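Local coordinates for SusD-like protein BACOVA_02651 (Bacteroides ovatus, PDB 5E75) that binds polysaccharide at the cell surface and probably captures xyloglucan before its transport into the periplasm for degradation, at residues Val101-Ala104 / Ala105-Ala109; Met227-Tyr230 / Glu231-Phe234; Asn487-Ala490 / Glu491-Phe494; Met436-Tyr439 / Phe440-Trp444; Val141-Pro144 / Val145-Leu148. All blocks are in the same frame, centred on the assembly; numbering follows the deposited sequence.

Contact 1 (Val101-Ala104 / Ala105-Ala109)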
# COMPACT_ATOMS: atom_id res chain seq x y z
N VAL A 101 21.45 -28.33 6.60
CA VAL A 101 20.91 -26.97 6.52
C VAL A 101 21.54 -26.11 7.62
O VAL A 101 21.57 -26.49 8.79
CB VAL A 101 19.39 -26.98 6.67
CG1 VAL A 101 18.85 -25.57 6.53
CG2 VAL A 101 18.75 -27.88 5.61
N SER A 102 22.05 -24.93 7.25
CA SER A 102 22.78 -24.08 8.17
C SER A 102 21.87 -23.28 9.11
O SER A 102 20.72 -23.01 8.79
CB SER A 102 23.66 -23.08 7.41
OG SER A 102 22.87 -22.10 6.74
N GLU A 103 22.41 -22.90 10.26
CA GLU A 103 21.67 -22.06 11.19
C GLU A 103 21.36 -20.70 10.56
O GLU A 103 20.29 -20.13 10.80
CB GLU A 103 22.43 -21.93 12.52
CG GLU A 103 21.80 -20.99 13.55
CD GLU A 103 20.50 -21.52 14.17
OE1 GLU A 103 20.03 -22.61 13.79
OE2 GLU A 103 19.95 -20.82 15.04
N ALA A 104 22.27 -20.16 9.75
CA ALA A 104 22.01 -18.93 9.03
C ALA A 104 20.75 -19.06 8.19
O ALA A 104 19.90 -18.18 8.19
CB ALA A 104 23.21 -18.57 8.14
N ALA A 105 20.61 -20.17 7.48
CA ALA A 105 19.47 -20.35 6.61
C ALA A 105 18.18 -20.57 7.42
O ALA A 105 17.12 -20.07 7.04
CB ALA A 105 19.71 -21.48 5.66
N LYS A 106 18.28 -21.29 8.52
CA LYS A 106 17.10 -21.58 9.33
C LYS A 106 16.54 -20.30 9.94
O LYS A 106 15.33 -20.04 9.88
CB LYS A 106 17.43 -22.62 10.41
CG LYS A 106 17.60 -24.01 9.83
CD LYS A 106 17.47 -25.09 10.90
CE LYS A 106 18.78 -25.53 11.39
NZ LYS A 106 18.59 -26.60 12.41
N THR A 107 17.41 -19.48 10.50
CA THR A 107 16.99 -18.23 11.11
C THR A 107 16.54 -17.21 10.08
O THR A 107 15.63 -16.44 10.34
CB THR A 107 18.09 -17.63 12.01
OG1 THR A 107 19.31 -17.43 11.27
CG2 THR A 107 18.38 -18.55 13.20
N LYS A 108 17.16 -17.21 8.90
CA LYS A 108 16.70 -16.35 7.81
C LYS A 108 15.27 -16.73 7.41
O LYS A 108 14.42 -15.86 7.19
CB LYS A 108 17.65 -16.46 6.62
CG LYS A 108 17.22 -15.71 5.37
CD LYS A 108 18.35 -15.77 4.37
CE LYS A 108 17.88 -15.53 2.95
NZ LYS A 108 16.84 -16.51 2.48
N ALA A 109 15.00 -18.03 7.31
CA ALA A 109 13.67 -18.48 6.92
C ALA A 109 12.61 -18.10 7.96
O ALA A 109 11.52 -17.63 7.61
CB ALA A 109 13.66 -20.00 6.68
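Ser102 OG accepts a hydrogen bond from Ala105 N at 3.1 Å, an N-cap that closes the first turn of helix 103-125. The torsion chi1 of 70° sets OG between the backbone N and the carbonyl carbon of Ser102, and from there it reaches over the start of the helix to the Ala105 amide in the first turn. OG also touches Ala105 CB at 3.4 Å and is hydrogen-bonded to Asp17, so the cap is itself held by a second residue. Behind it the regular ladder begins: Lys106 N bonds to Ser102 O at 3.0 Å, and Thr107 N to Glu103 O continues the helical pattern. Thr107 OG1 is folded back against the same turn, lying 2.9 Å from Glu103 O and 3.2 Å from Ala104 O. On the packed side, facing helices 17-24 and 70-95, Lys106 CG passes Val101 CG1 at 3.9 Å.

This compact core of capping and backbone bonds contrasts with the solvent side, where Glu103 and Ala104 are exposed. Glu103, bent at chi2, swings its carboxylate across Thr107 so that OE2 comes within 3.3 Å of CG2. Its other oxygen, OE1, stays 4.5 Å from Lys106 NZ, beyond a salt bridge, so that any attraction there is probably modest.

On its inner side the turn is lined by helices. Val101 and Ala105 touch Asp17 of helix 17-24, Lys106 meets Val93 of helix 70-95, and Thr107 rests on Tyr164 and Asn168 of helix 151-168.

Contact 2 (Met227-Tyr230 / Glu231-Phe234)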
# COMPACT_ATOMS: atom_id res chain seq x y z
N MET A 227 15.60 6.03 -6.21
CA MET A 227 15.81 6.06 -7.65
C MET A 227 15.77 7.52 -8.14
O MET A 227 14.97 8.33 -7.67
CB MET A 227 14.78 5.24 -8.41
CG MET A 227 14.85 3.73 -8.15
SD MET A 227 14.05 2.79 -9.48
CE MET A 227 15.35 2.74 -10.71
N THR A 228 16.64 7.86 -9.09
CA THR A 228 16.73 9.22 -9.61
C THR A 228 15.41 9.70 -10.21
O THR A 228 14.99 10.85 -10.01
CB THR A 228 17.85 9.31 -10.66
OG1 THR A 228 19.10 8.97 -10.04
CG2 THR A 228 17.93 10.71 -11.24
N ASN A 229 14.75 8.82 -10.95
CA ASN A 229 13.50 9.16 -11.63
C ASN A 229 12.34 8.38 -11.04
O ASN A 229 12.34 7.16 -11.10
CB ASN A 229 13.61 8.84 -13.11
CG ASN A 229 14.77 9.52 -13.77
OD1 ASN A 229 14.90 10.74 -13.69
ND2 ASN A 229 15.63 8.74 -14.42
N TYR A 230 11.38 9.10 -10.48
CA TYR A 230 10.21 8.48 -9.89
C TYR A 230 9.55 7.48 -10.84
O TYR A 230 9.14 6.41 -10.42
CB TYR A 230 9.23 9.58 -9.51
CG TYR A 230 7.95 9.16 -8.81
CD1 TYR A 230 7.92 8.98 -7.44
CD2 TYR A 230 6.77 9.01 -9.52
CE1 TYR A 230 6.74 8.63 -6.79
CE2 TYR A 230 5.59 8.65 -8.89
CZ TYR A 230 5.57 8.49 -7.52
OH TYR A 230 4.38 8.17 -6.89
N GLU A 231 9.44 7.83 -12.13
CA GLU A 231 8.76 6.96 -13.08
C GLU A 231 9.41 5.59 -13.19
O GLU A 231 8.74 4.60 -13.52
CB GLU A 231 8.68 7.61 -14.48
CG GLU A 231 10.03 7.75 -15.19
CD GLU A 231 9.94 8.25 -16.63
OE1 GLU A 231 9.32 9.31 -16.83
OE2 GLU A 231 10.50 7.59 -17.54
N ASP A 232 10.71 5.52 -12.93
CA ASP A 232 11.44 4.27 -13.07
C ASP A 232 11.03 3.22 -12.04
O ASP A 232 11.21 2.03 -12.28
CB ASP A 232 12.95 4.50 -12.99
CG ASP A 232 13.53 5.16 -14.24
OD1 ASP A 232 12.86 5.18 -15.28
OD2 ASP A 232 14.68 5.64 -14.18
N LEU A 233 10.46 3.65 -10.92
CA LEU A 233 10.04 2.73 -9.87
C LEU A 233 8.94 1.78 -10.35
O LEU A 233 8.75 0.71 -9.79
CB LEU A 233 9.50 3.50 -8.67
CG LEU A 233 10.52 4.26 -7.82
CD1 LEU A 233 9.79 5.28 -6.95
CD2 LEU A 233 11.36 3.30 -6.99
N PHE A 234 8.22 2.19 -11.39
CA PHE A 234 6.98 1.51 -11.78
C PHE A 234 7.09 0.90 -13.17
O PHE A 234 6.11 0.74 -13.88
CB PHE A 234 5.82 2.50 -11.63
CG PHE A 234 5.86 3.22 -10.32
CD1 PHE A 234 5.54 2.57 -9.14
CD2 PHE A 234 6.29 4.53 -10.26
CE1 PHE A 234 5.63 3.23 -7.92
CE2 PHE A 234 6.38 5.19 -9.03
CZ PHE A 234 6.03 4.54 -7.88
O HOH W 1 15.88 6.27 -11.85
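Tyr230 and Phe234 meet as a T-shaped aromatic pair on a series of overlapping beta turns, in the loop between helix 205-221 and strand 244-248. The turns are marked by bonds three residues apart: Asp232 N to Asn229 O at 2.9 Å and Leu233 N to Tyr230 O at 3.1 Å.

The ring centroids are 5.1 Å apart with planes at 61°, and Phe234 CE2 lies over one face of Tyr230, offset toward its rim. With CG anti to the backbone N (chi1 -177°), the buried Tyr230 ring presents that face to Phe234. Its hydroxyl end is hydrogen-bonded to Glu414 O and Lys332. An alanine here would take away the ring, so Phe234 would probably lose the face it abuts and Glu414 O its hydroxyl partner.

Leu233 sits between two neighbours: CD1 approaches Tyr230 CD1, while CD2 lies 3.7 Å from Met227 SD, the two chains running antiparallel as they pass. A bend at chi3 (82°) carries Met227 CE onto Asp232 CB.

With CG anti to the carbonyl carbon in both, Asn229 and Asp232 extend together in one direction, their flat groups almost perpendicular. Asn229 ND2 donates to Asp232 OD2 at 3.3 Å from above the carboxylate plane. Asp232 OD1 pairs with Lys235, while OD2 also accepts from a water, 2.7 Å away, that in turn accepts from Asn229 N.

Contact 3 (Asn487-Ala490 / Glu491-Phe494)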
# COMPACT_ATOMS: atom_id res chain seq x y z
N ASN A 487 -22.42 11.26 5.88
CA ASN A 487 -21.59 11.93 6.88
C ASN A 487 -20.70 10.88 7.54
O ASN A 487 -21.17 9.98 8.24
CB ASN A 487 -22.47 12.64 7.93
CG ASN A 487 -21.67 13.19 9.08
OD1 ASN A 487 -20.71 13.92 8.88
ND2 ASN A 487 -22.06 12.85 10.30
N ILE A 488 -19.40 10.98 7.29
CA ILE A 488 -18.46 9.96 7.73
C ILE A 488 -18.17 10.19 9.20
O ILE A 488 -17.77 11.29 9.61
CB ILE A 488 -17.17 10.03 6.89
CG1 ILE A 488 -17.52 9.88 5.41
CG2 ILE A 488 -16.19 8.94 7.31
CD1 ILE A 488 -16.44 10.37 4.45
N GLU A 489 -18.38 9.14 9.98
CA GLU A 489 -18.23 9.17 11.43
C GLU A 489 -17.23 8.12 11.91
O GLU A 489 -16.80 7.28 11.13
CB GLU A 489 -19.59 8.93 12.08
CG GLU A 489 -20.60 10.04 11.80
CD GLU A 489 -21.92 9.77 12.49
OE1 GLU A 489 -22.52 8.73 12.20
OE2 GLU A 489 -22.34 10.60 13.33
N ALA A 490 -16.90 8.16 13.19
CA ALA A 490 -15.92 7.24 13.75
C ALA A 490 -16.28 5.78 13.47
O ALA A 490 -15.41 4.98 13.12
CB ALA A 490 -15.78 7.47 15.24
N GLU A 491 -17.56 5.44 13.60
CA GLU A 491 -18.00 4.06 13.42
C GLU A 491 -17.82 3.56 11.99
O GLU A 491 -17.83 2.35 11.75
CB GLU A 491 -19.48 3.90 13.82
CG GLU A 491 -19.79 4.07 15.31
CD GLU A 491 -19.57 5.49 15.85
OE1 GLU A 491 -19.76 6.50 15.11
OE2 GLU A 491 -19.19 5.59 17.04
N ASP A 492 -17.63 4.46 11.04
CA ASP A 492 -17.48 4.08 9.64
C ASP A 492 -16.07 3.65 9.24
O ASP A 492 -15.88 3.01 8.21
CB ASP A 492 -17.88 5.24 8.72
CG ASP A 492 -19.36 5.57 8.81
OD1 ASP A 492 -20.18 4.72 8.44
OD2 ASP A 492 -19.70 6.70 9.25
N ILE A 493 -15.09 4.00 10.06
CA ILE A 493 -13.70 3.91 9.59
C ILE A 493 -13.19 2.48 9.48
O ILE A 493 -12.71 2.09 8.42
CB ILE A 493 -12.76 4.78 10.45
CG1 ILE A 493 -13.25 6.23 10.49
CG2 ILE A 493 -11.33 4.71 9.93
CD1 ILE A 493 -13.52 6.87 9.13
N PHE A 494 -13.29 1.72 10.57
CA PHE A 494 -12.90 0.32 10.54
C PHE A 494 -14.00 -0.50 9.88
O PHE A 494 -15.20 -0.25 10.09
CB PHE A 494 -12.58 -0.15 11.96
CG PHE A 494 -11.28 0.41 12.49
CD1 PHE A 494 -11.20 1.67 13.05
CD2 PHE A 494 -10.13 -0.34 12.38
CE1 PHE A 494 -9.99 2.16 13.52
CE2 PHE A 494 -8.94 0.12 12.84
CZ PHE A 494 -8.85 1.38 13.40
O HOH W 2 -22.21 6.89 10.16
O HOH W 3 -22.01 6.47 13.72
O HOH W 4 -14.53 2.46 13.12
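Glu489 and Asp492 are joined by two direct hydrogen bonds that run in opposite senses. Glu489 N donates to Asp492 OD2 at 2.9 Å, using the anti lone pair of that oxygen, and Asp492 N returns a bond to Glu489 O. Because Asp492 CG is anti to the carbonyl carbon (chi1 -66°), the carboxylate is folded back toward the preceding residues, where it can receive the amide.

The bond to OD2 is one half of a capping box, not a full one, at the start of the weakly bonded single-turn helix 490-493 in the SusD-family part of the chain. Replacing Asp492 with a leucine would probably leave Glu489 N without its acceptor and weaken the closure of the turn.

Bound water carries the next layer of polar contacts. One water donates to both Glu489 OE1 and Asp492 OD2, at 2.7 Å from the latter; another links OE1 of Glu489 to OE1 of Glu491. Glu489 OE1 and Asp492 OD2 remain 4.6 Å apart; the water they share is likely to soften their repulsion, and a magnesium ion about 4 Å from the Glu489 side chain (nearest atoms) would probably ease it further. Asp492 OD1 makes a weak hydrogen bond to a Tris molecule, probably from the crystallisation liquor.

On the apolar side Ile488 and Ile493 meet nearly perpendicular, with CG2 of Ile488 3.8 Å from CD1 of Ile493. Phe63 lies against both isoleucines.

Contact 4 (Met436-Tyr439 / Phe440-Trp444)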
# COMPACT_ATOMS: atom_id res chain seq x y z
N MET A 436 -9.26 14.01 11.32
CA MET A 436 -9.37 13.14 10.16
C MET A 436 -10.80 12.91 9.68
O MET A 436 -11.02 12.76 8.49
CB MET A 436 -8.65 11.81 10.40
CG MET A 436 -7.15 11.97 10.60
SD MET A 436 -6.30 13.00 9.38
CE MET A 436 -6.63 12.12 7.87
N LEU A 437 -11.78 12.88 10.57
CA LEU A 437 -13.16 12.79 10.11
C LEU A 437 -13.51 14.04 9.29
O LEU A 437 -14.18 13.95 8.26
CB LEU A 437 -14.11 12.63 11.29
CG LEU A 437 -14.05 11.26 11.98
CD1 LEU A 437 -14.90 11.29 13.25
CD2 LEU A 437 -14.46 10.13 11.07
N ASN A 438 -13.06 15.21 9.74
CA ASN A 438 -13.29 16.43 8.97
C ASN A 438 -12.60 16.35 7.61
O ASN A 438 -13.16 16.70 6.58
CB ASN A 438 -12.81 17.64 9.75
CG ASN A 438 -12.97 18.93 8.98
OD1 ASN A 438 -12.01 19.45 8.41
ND2 ASN A 438 -14.19 19.44 8.94
N TYR A 439 -11.37 15.83 7.62
CA TYR A 439 -10.62 15.61 6.39
C TYR A 439 -11.42 14.70 5.43
O TYR A 439 -11.65 15.04 4.28
CB TYR A 439 -9.25 14.99 6.72
CG TYR A 439 -8.28 14.89 5.55
CD1 TYR A 439 -8.45 13.92 4.56
CD2 TYR A 439 -7.19 15.74 5.46
CE1 TYR A 439 -7.58 13.83 3.49
CE2 TYR A 439 -6.30 15.64 4.40
CZ TYR A 439 -6.50 14.69 3.42
OH TYR A 439 -5.64 14.58 2.37
N PHE A 440 -11.86 13.54 5.91
CA PHE A 440 -12.56 12.59 5.04
C PHE A 440 -13.84 13.19 4.45
O PHE A 440 -14.16 12.95 3.28
CB PHE A 440 -12.91 11.29 5.79
CG PHE A 440 -11.73 10.56 6.36
CD1 PHE A 440 -10.49 10.58 5.76
CD2 PHE A 440 -11.89 9.85 7.53
CE1 PHE A 440 -9.42 9.90 6.33
CE2 PHE A 440 -10.83 9.17 8.09
CZ PHE A 440 -9.60 9.21 7.51
N ASN A 441 -14.57 13.95 5.26
CA ASN A 441 -15.80 14.60 4.82
C ASN A 441 -15.57 15.76 3.88
O ASN A 441 -16.52 16.25 3.28
CB ASN A 441 -16.61 15.06 6.04
CG ASN A 441 -17.35 13.91 6.70
OD1 ASN A 441 -18.12 13.21 6.06
ND2 ASN A 441 -17.09 13.69 7.98
N ASN A 442 -14.33 16.20 3.75
CA ASN A 442 -13.98 17.27 2.83
C ASN A 442 -13.23 16.81 1.60
O ASN A 442 -12.70 17.63 0.87
CB ASN A 442 -13.23 18.37 3.58
CG ASN A 442 -14.18 19.31 4.31
OD1 ASN A 442 -14.78 20.18 3.69
ND2 ASN A 442 -14.35 19.11 5.60
N GLN A 443 -13.25 15.51 1.34
CA GLN A 443 -12.58 14.94 0.17
C GLN A 443 -13.49 14.85 -1.06
O GLN A 443 -13.08 14.41 -2.11
CB GLN A 443 -12.01 13.56 0.50
CG GLN A 443 -10.75 13.60 1.33
CD GLN A 443 -10.21 12.21 1.58
OE1 GLN A 443 -10.65 11.52 2.50
NE2 GLN A 443 -9.27 11.78 0.76
N TRP A 444 -14.75 15.25 -0.90
CA TRP A 444 -15.73 15.19 -2.00
C TRP A 444 -15.81 13.77 -2.57
O TRP A 444 -15.83 13.57 -3.78
CB TRP A 444 -15.38 16.18 -3.12
CG TRP A 444 -15.54 17.64 -2.75
CD1 TRP A 444 -14.93 18.29 -1.72
CD2 TRP A 444 -16.34 18.62 -3.43
NE1 TRP A 444 -15.30 19.62 -1.72
CE2 TRP A 444 -16.17 19.84 -2.75
CE3 TRP A 444 -17.19 18.57 -4.54
CZ2 TRP A 444 -16.81 21.01 -3.16
CZ3 TRP A 444 -17.83 19.74 -4.94
CH2 TRP A 444 -17.63 20.94 -4.24
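The last turn of helix 433-441 and the loop that leaves it are fastened by Phe440, which folds its ring back over Met436. Phe440 N donates to Met436 O at 2.8 Å, and the same oxygen stands 3.1 Å above the plane of the Phe440 ring, over one face and toward its rim. One carbonyl is thus gripped by an amide and covered by a ring. Placing Phe440 CG anti to the carbonyl carbon (chi1 -59°) turns the ring back along the helix, where Met436 CE reaches Phe440 CE1 at 3.9 Å.

After Asn441, whose N bonds to Leu437 O, Asn442 N donates to Tyr439 O, three residues back, at 3.0 Å. The Asn442 side chain takes up Asn438 O: ND2 donates at 2.9 Å and 162°, with the oxygen close to the amide plane of Asn442. A side chain therefore serves a carbonyl near the helix end. Gln443 follows, with its CD 3.6 Å from Tyr439 CE1 and its amide inclined 63° to the ring. The polar ends of this pair are held elsewhere, Tyr439 OH by Arg412 of helix 404-415 and Gln443 NE2 by Asp287 and Ala48 O.

Toward the interior, Phe440 meets Trp422 and Met425 of helix 421-431, and Met436 touches Trp428 of that helix. Leu437 and Phe440 also pack on Ile493 of helix 490-493.

Contact 5 (Val141-Pro144 / Val145-Leu148)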
# COMPACT_ATOMS: atom_id res chain seq x y z
N VAL A 141 -7.15 -25.34 13.57
CA VAL A 141 -7.79 -26.49 12.96
C VAL A 141 -8.67 -27.18 13.99
O VAL A 141 -9.82 -27.55 13.70
CB VAL A 141 -6.74 -27.46 12.39
CG1 VAL A 141 -7.39 -28.74 11.88
CG2 VAL A 141 -5.93 -26.80 11.30
N ASP A 142 -8.14 -27.36 15.19
CA ASP A 142 -8.86 -28.07 16.25
C ASP A 142 -10.07 -27.29 16.77
O ASP A 142 -11.10 -27.88 17.09
CB ASP A 142 -7.92 -28.40 17.40
CG ASP A 142 -6.98 -29.57 17.09
OD1 ASP A 142 -7.36 -30.42 16.26
OD2 ASP A 142 -5.89 -29.62 17.66
N ASN A 143 -9.95 -25.97 16.88
CA ASN A 143 -11.13 -25.18 17.20
C ASN A 143 -11.06 -23.82 16.55
O ASN A 143 -10.36 -22.93 17.05
CB ASN A 143 -11.33 -25.02 18.70
CG ASN A 143 -12.65 -24.33 19.05
OD1 ASN A 143 -13.52 -24.13 18.18
ND2 ASN A 143 -12.80 -23.98 20.32
N PRO A 144 -11.80 -23.66 15.45
CA PRO A 144 -11.78 -22.39 14.73
C PRO A 144 -12.57 -21.31 15.44
O PRO A 144 -12.45 -20.14 15.06
CB PRO A 144 -12.43 -22.74 13.39
CG PRO A 144 -13.31 -23.87 13.69
CD PRO A 144 -12.66 -24.65 14.77
N VAL A 145 -13.36 -21.66 16.45
CA VAL A 145 -14.12 -20.65 17.20
C VAL A 145 -13.24 -20.07 18.30
O VAL A 145 -13.18 -20.58 19.41
CB VAL A 145 -15.43 -21.23 17.75
CG1 VAL A 145 -16.22 -20.14 18.49
CG2 VAL A 145 -16.26 -21.82 16.61
N ARG A 146 -12.51 -19.01 17.93
CA ARG A 146 -11.49 -18.40 18.76
C ARG A 146 -11.74 -16.90 18.87
O ARG A 146 -12.20 -16.29 17.91
CB ARG A 146 -10.11 -18.61 18.13
CG ARG A 146 -9.73 -20.07 17.92
CD ARG A 146 -9.40 -20.74 19.24
NE ARG A 146 -9.00 -22.14 19.05
CZ ARG A 146 -8.26 -22.84 19.90
NH1 ARG A 146 -7.80 -22.27 21.01
NH2 ARG A 146 -7.96 -24.11 19.65
N PRO A 147 -11.40 -16.29 20.02
CA PRO A 147 -11.70 -14.88 20.19
C PRO A 147 -10.71 -13.95 19.49
O PRO A 147 -9.57 -14.32 19.21
CB PRO A 147 -11.59 -14.69 21.70
CG PRO A 147 -10.64 -15.73 22.15
CD PRO A 147 -10.88 -16.90 21.26
N LEU A 148 -11.19 -12.75 19.22
CA LEU A 148 -10.35 -11.65 18.80
C LEU A 148 -9.39 -11.26 19.92
O LEU A 148 -9.70 -11.43 21.10
CB LEU A 148 -11.23 -10.44 18.49
CG LEU A 148 -12.18 -10.58 17.30
CD1 LEU A 148 -13.29 -9.54 17.40
CD2 LEU A 148 -11.39 -10.39 16.03
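Two hydrogen bonds centre on Asn143, the first residue to leave helical geometry after helix 137-142. In one, its side-chain OD1 accepts from Val145 N at 3.0 Å, forming an Asx turn; the donor stands above the plane of the side-chain carbonyl. Asn143 CG is anti to the backbone N (chi1 -174°), which lays the amide beside the following peptide. In the other, Arg146 NE points to Asn143 O in the carbonyl plane, the oxygen meeting the edge of the guanidinium close to its plane. The modelled separation of 2.5 Å is so short that its exact value is doubtful.

Van der Waals contacts accompany these bonds. Arg146, bent at chi2 (-73°), curls around the carbonyl, and NH2 comes to 3.6 Å from Asn143 CB. Val145 CB rests against Asn143 OD1.

In the backbone, Val145 is the centre of an inverse gamma turn in the loop leading to helix 151-168.

Arg146 NH2 also makes a weak hydrogen bond to Lys139 O in the helix. A positive guanidinium set beside the carbonyls that end this short helix is likely to be modestly favourable electrostatically.

Overall arrangement
Along the chain the order is contact 1, contact 5, contact 2, contact 4 and contact 3. The first two fall in the N-terminal part of the chain, at the start of helix 103-125 and the end of helix 137-142, their centres about 31 Å apart. The other three belong to the later, SusD-family part. Contacts 3 and 4 form one patch: with centres about 11 Å apart, they touch where Asn441 OD1 meets Ile488 N, 2.9 Å away. Contact 2 is separate, its centre about 31 Å from that of contact 4. The centres of contacts 1 and 4 lie about 48 Å apart across the chain's centre, so these local turns, caps and helix ends are spread widely over a SusD-family protein with far more helix than strand.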